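Local coordinates for DUF2020 domain-containing protein (Corynebacterium diphtheriae, PDB 3V7B) that is of unknown function but adopts a compact alpha/beta fold with an antiparallel sheet, consistent with its DUF2020 family in the Mog1p/PsbP clan, at residues G106-A118 against V128-A142. Residues are numbered along the deposited sequence; the frame is centred on the assembly and turned at random.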
loop_
_atom_site.group_PDB
_atom_site.type_symbol
_atom_site.label_atom_id
_atom_site.label_comp_id
_atom_site.label_asym_id
_atom_site.label_seq_id
_atom_site.Cartn_x
_atom_site.Cartn_y
_atom_site.Cartn_z
ATOM N N GLY A 106 -13.381 -0.773 -0.045
ATOM C CA GLY A 106 -12.633 -1.266 1.076
ATOM C C GLY A 106 -12.812 -0.276 2.239
ATOM O O GLY A 106 -13.934 0.194 2.422
ATOM N N GLY A 107 -11.724 0.075 2.907
ATOM C CA GLY A 107 -11.764 0.951 4.128
ATOM C C GLY A 107 -10.546 1.852 4.271
ATOM O O GLY A 107 -9.501 1.643 3.631
ATOM N N ARG A 108 -10.664 2.831 5.158
ATOM C CA ARG A 108 -9.645 3.821 5.359
ATOM C C ARG A 108 -9.806 4.357 6.791
ATOM O O ARG A 108 -10.910 4.304 7.362
ATOM C CB ARG A 108 -9.748 4.971 4.334
ATOM C CG ARG A 108 -11.101 5.642 4.275
ATOM C CD ARG A 108 -11.126 6.897 3.435
ATOM N NE ARG A 108 -12.506 7.413 3.388
ATOM C CZ ARG A 108 -12.857 8.620 2.925
ATOM N NH1 ARG A 108 -11.929 9.438 2.426
ATOM N NH2 ARG A 108 -14.147 9.005 2.943
ATOM N N ALA A 109 -8.708 4.822 7.361
ATOM C CA ALA A 109 -8.655 5.291 8.743
ATOM C C ALA A 109 -7.328 6.052 8.886
ATOM O O ALA A 109 -6.287 5.658 8.253
ATOM C CB ALA A 109 -8.674 4.129 9.731
ATOM N N GLY A 110 -7.365 7.153 9.645
ATOM C CA GLY A 110 -6.166 7.904 9.948
ATOM C C GLY A 110 -6.183 8.184 11.450
ATOM O O GLY A 110 -7.146 8.741 11.922
ATOM N N HIS A 111 -5.183 7.718 12.208
ATOM C CA HIS A 111 -5.119 7.946 13.692
ATOM C C HIS A 111 -3.738 8.398 14.113
ATOM O O HIS A 111 -2.880 8.629 13.271
ATOM C CB HIS A 111 -5.460 6.664 14.450
ATOM C CG HIS A 111 -6.769 6.045 14.053
ATOM N ND1 HIS A 111 -7.959 6.698 14.162
ATOM C CD2 HIS A 111 -7.061 4.775 13.549
ATOM C CE1 HIS A 111 -8.954 5.895 13.731
ATOM N NE2 HIS A 111 -8.405 4.713 13.358
ATOM N N GLU A 112 -3.466 8.484 15.422
ATOM C CA GLU A 112 -2.141 8.886 15.906
ATOM C C GLU A 112 -1.032 7.901 15.456
ATOM O O GLU A 112 0.117 8.301 15.217
ATOM C CB GLU A 112 -2.174 9.097 17.447
ATOM C CG GLU A 112 -3.330 8.400 18.194
ATOM C CD GLU A 112 -4.701 9.070 18.017
ATOM O OE1 GLU A 112 -5.642 8.391 17.546
ATOM O OE2 GLU A 112 -4.832 10.279 18.327
ATOM N N GLU A 113 -1.414 6.627 15.285
ATOM C CA GLU A 113 -0.497 5.487 14.932
ATOM C C GLU A 113 -0.129 5.395 13.441
ATOM O O GLU A 113 0.765 4.598 13.070
ATOM C CB GLU A 113 -1.179 4.138 15.262
ATOM C CG GLU A 113 -1.295 3.764 16.733
ATOM C CD GLU A 113 -2.242 4.678 17.476
ATOM O OE1 GLU A 113 -3.356 4.952 16.932
ATOM O OE2 GLU A 113 -1.839 5.145 18.569
ATOM N N GLY A 114 -0.816 6.192 12.614
ATOM C CA GLY A 114 -0.688 6.129 11.164
ATOM C C GLY A 114 -2.024 5.987 10.457
ATOM O O GLY A 114 -3.099 6.129 11.063
ATOM N N ALA A 115 -1.970 5.661 9.148
ATOM C CA ALA A 115 -3.153 5.687 8.344
ATOM C C ALA A 115 -3.110 4.452 7.475
ATOM O O ALA A 115 -2.042 3.980 7.170
ATOM C CB ALA A 115 -3.197 6.946 7.469
ATOM N N VAL A 116 -4.267 4.050 6.995
ATOM C CA VAL A 116 -4.390 2.964 6.022
ATOM C C VAL A 116 -5.469 3.284 4.990
ATOM O O VAL A 116 -6.445 4.000 5.255
ATOM C CB VAL A 116 -4.702 1.608 6.718
ATOM C CG1 VAL A 116 -6.085 1.676 7.427
ATOM C CG2 VAL A 116 -4.487 0.392 5.756
ATOM N N TYR A 117 -5.294 2.735 3.794
ATOM C CA TYR A 117 -6.259 2.866 2.767
ATOM C C TYR A 117 -6.166 1.572 1.994
ATOM O O TYR A 117 -5.094 1.217 1.416
ATOM C CB TYR A 117 -6.013 4.099 1.858
ATOM C CG TYR A 117 -7.127 4.345 0.818
ATOM C CD1 TYR A 117 -8.155 5.286 1.088
ATOM C CD2 TYR A 117 -7.146 3.704 -0.418
ATOM C CE1 TYR A 117 -9.165 5.531 0.193
ATOM C CE2 TYR A 117 -8.164 3.950 -1.331
ATOM C CZ TYR A 117 -9.169 4.894 -1.021
ATOM O OH TYR A 117 -10.201 5.193 -1.877
ATOM N N ALA A 118 -7.257 0.824 2.015
ATOM C CA ALA A 118 -7.285 -0.543 1.471
ATOM C C ALA A 118 -8.529 -0.810 0.675
ATOM O O ALA A 118 -9.644 -0.673 1.148
ATOM C CB ALA A 118 -7.130 -1.572 2.580
ATOM N N VAL A 128 -2.310 0.733 1.233
ATOM C CA VAL A 128 -1.277 1.670 1.465
ATOM C C VAL A 128 -1.391 1.992 2.938
ATOM O O VAL A 128 -2.508 2.228 3.419
ATOM C CB VAL A 128 -1.463 2.963 0.631
ATOM C CG1 VAL A 128 -0.493 4.049 1.001
ATOM C CG2 VAL A 128 -1.346 2.720 -0.880
ATOM N N TRP A 129 -0.242 1.938 3.608
ATOM C CA TRP A 129 -0.100 2.358 4.977
ATOM C C TRP A 129 0.800 3.597 4.942
ATOM O O TRP A 129 1.759 3.660 4.156
ATOM C CB TRP A 129 0.605 1.269 5.761
ATOM C CG TRP A 129 -0.198 0.040 6.027
ATOM C CD1 TRP A 129 -1.100 -0.178 7.026
ATOM C CD2 TRP A 129 -0.113 -1.201 5.298
ATOM N NE1 TRP A 129 -1.559 -1.466 7.003
ATOM C CE2 TRP A 129 -1.010 -2.131 5.964
ATOM C CE3 TRP A 129 0.639 -1.642 4.202
ATOM C CZ2 TRP A 129 -1.135 -3.420 5.558
ATOM C CZ3 TRP A 129 0.479 -2.938 3.760
ATOM C CH2 TRP A 129 -0.367 -3.818 4.389
ATOM N N SER A 130 0.492 4.555 5.786
ATOM C CA SER A 130 1.326 5.724 5.991
ATOM C C SER A 130 1.597 5.906 7.477
ATOM O O SER A 130 0.764 5.580 8.296
ATOM C CB SER A 130 0.622 6.984 5.492
ATOM O OG SER A 130 1.247 8.166 5.997
ATOM N N ASN A 131 2.747 6.488 7.798
ATOM C CA ASN A 131 3.082 6.793 9.202
ATOM C C ASN A 131 2.424 8.085 9.657
ATOM O O ASN A 131 2.617 8.490 10.796
ATOM C CB ASN A 131 4.617 6.802 9.465
ATOM C CG ASN A 131 5.319 8.008 8.862
ATOM O OD1 ASN A 131 4.734 8.771 8.104
ATOM N ND2 ASN A 131 6.611 8.191 9.219
ATOM N N GLN A 132 1.687 8.740 8.743
ATOM C CA GLN A 132 1.027 10.027 9.008
ATOM C C GLN A 132 -0.400 9.837 9.499
ATOM O O GLN A 132 -0.985 8.793 9.302
ATOM C CB GLN A 132 1.013 10.855 7.708
ATOM C CG GLN A 132 2.409 11.050 7.164
ATOM C CD GLN A 132 3.261 11.967 8.019
ATOM O OE1 GLN A 132 2.827 13.035 8.402
ATOM N NE2 GLN A 132 4.492 11.564 8.294
ATOM N N GLN A 133 -0.961 10.868 10.097
ATOM C CA GLN A 133 -2.262 10.753 10.712
ATOM C C GLN A 133 -3.403 10.961 9.748
ATOM O O GLN A 133 -4.535 10.598 10.068
ATOM C CB GLN A 133 -2.381 11.747 11.826
ATOM C CG GLN A 133 -1.328 11.502 12.889
ATOM C CD GLN A 133 -1.696 12.191 14.182
ATOM O OE1 GLN A 133 -2.876 12.197 14.577
ATOM N NE2 GLN A 133 -0.698 12.764 14.852
ATOM N N GLN A 134 -3.092 11.477 8.562
ATOM C CA GLN A 134 -4.122 11.828 7.543
ATOM C C GLN A 134 -4.327 10.754 6.545
ATOM O O GLN A 134 -3.449 10.561 5.741
ATOM C CB GLN A 134 -3.695 13.055 6.776
ATOM C CG GLN A 134 -3.420 14.263 7.660
ATOM C CD GLN A 134 -2.076 14.232 8.444
ATOM O OE1 GLN A 134 -1.053 13.714 7.980
ATOM N NE2 GLN A 134 -2.103 14.812 9.664
ATOM N N SER A 135 -5.507 10.144 6.527
ATOM C CA SER A 135 -5.787 9.006 5.635
ATOM C C SER A 135 -5.836 9.508 4.162
ATOM O O SER A 135 -5.675 8.724 3.217
ATOM C CB SER A 135 -7.106 8.316 6.025
ATOM O OG SER A 135 -8.194 9.196 5.902
ATOM N N LEU A 136 -6.078 10.827 3.975
ATOM C CA LEU A 136 -6.007 11.396 2.653
ATOM C C LEU A 136 -4.655 11.105 2.012
ATOM O O LEU A 136 -4.604 10.872 0.853
ATOM C CB LEU A 136 -6.305 12.921 2.631
ATOM C CG LEU A 136 -6.348 13.616 1.238
ATOM C CD1 LEU A 136 -7.222 12.900 0.194
ATOM C CD2 LEU A 136 -6.716 15.116 1.374
ATOM N N LYS A 137 -3.563 11.088 2.764
ATOM C CA LYS A 137 -2.250 10.833 2.183
ATOM C C LYS A 137 -2.130 9.427 1.554
ATOM O O LYS A 137 -1.669 9.259 0.422
ATOM C CB LYS A 137 -1.155 11.110 3.211
ATOM C CG LYS A 137 -1.018 12.607 3.463
ATOM C CD LYS A 137 -0.102 12.872 4.666
ATOM C CE LYS A 137 0.089 14.360 4.938
ATOM N NZ LYS A 137 1.232 14.601 5.923
ATOM N N ALA A 138 -2.623 8.450 2.291
ATOM C CA ALA A 138 -2.690 7.062 1.906
ATOM C C ALA A 138 -3.642 6.909 0.717
ATOM O O ALA A 138 -3.365 6.163 -0.261
ATOM C CB ALA A 138 -3.162 6.205 3.090
ATOM N N GLU A 139 -4.737 7.629 0.760
ATOM C CA GLU A 139 -5.714 7.590 -0.344
ATOM C C GLU A 139 -5.116 8.104 -1.649
ATOM O O GLU A 139 -5.302 7.529 -2.672
ATOM C CB GLU A 139 -6.926 8.402 0.030
ATOM C CG GLU A 139 -7.941 8.509 -1.077
ATOM C CD GLU A 139 -9.221 9.197 -0.593
ATOM O OE1 GLU A 139 -9.564 9.071 0.608
ATOM O OE2 GLU A 139 -9.868 9.822 -1.432
ATOM N N LEU A 140 -4.356 9.185 -1.589
ATOM C CA LEU A 140 -3.713 9.774 -2.794
ATOM C C LEU A 140 -2.691 8.855 -3.391
ATOM O O LEU A 140 -2.631 8.677 -4.610
ATOM C CB LEU A 140 -3.046 11.098 -2.445
ATOM C CG LEU A 140 -3.939 12.300 -2.116
ATOM C CD1 LEU A 140 -3.138 13.476 -1.507
ATOM C CD2 LEU A 140 -4.694 12.710 -3.390
HETATM N N MSE A 141 -1.921 8.219 -2.507
HETATM C CA MSE A 141 -0.960 7.236 -2.952
HETATM C C MSE A 141 -1.623 6.003 -3.590
HETATM O O MSE A 141 -1.158 5.510 -4.598
HETATM C CB MSE A 141 -0.009 6.883 -1.764
HETATM C CG MSE A 141 0.928 7.992 -1.423
HETATM SE SE MSE A 141 2.263 7.527 -0.066
HETATM C CE MSE A 141 1.184 7.576 1.540
ATOM N N ALA A 142 -2.677 5.480 -2.973
ATOM C CA ALA A 142 -3.376 4.325 -3.558
ATOM C C ALA A 142 -3.930 4.657 -4.912
ATOM O O ALA A 142 -3.792 3.868 -5.870
ATOM C CB ALA A 142 -4.484 3.831 -2.674
HETATM O O HOH W 1 -5.143 12.873 17.029
#
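Four backbone hydrogen bonds pair A115 with S130 and Y117 with V128, each pair exchanging two; the straightest, S130 N to A115 O, reaches 169° at the hydrogen. V116 lies beside W129 in the intervening non-hydrogen-bonded pair, both side chains on the same face, and V116 CG2, set anti to the backbone N, lies over the five-membered indole ring, 4.0 Å from the centroid: a CH-pi contact.

On the opposite sheet face, A115 and Y117 meet helix 135-149. The Y117 ring, with CG anti to the backbone N, lies against the first turns of the helix, E139 CA over one face, 3.9 Å from the ring centroid. A142 CB approaches Y117 CD2 obliquely at 3.5 Å, and A138 CB lies 3.8 Å from Y117 CB.

The extended E139 side chain runs past this ring to a salt bridge, R108 NH1 to E139 OE1 at 3.0 Å; its hydrogen-bond component is weak (128°). R108 NE is hydrogen-bonded to P97 O and Y117 OH to E100 O.

Strands 114-121 and 124-130 form an antiparallel beta hairpin, after which the chain turns back and packs helix 135-149 on the A115/Y117 face; the axis of helix 135-142 crosses that of strand 114-118 at -37°, closest approach 6.8 Å. Strands 69-75 and 96-98 continue the sheet beyond 124-130 and 105-111, respectively.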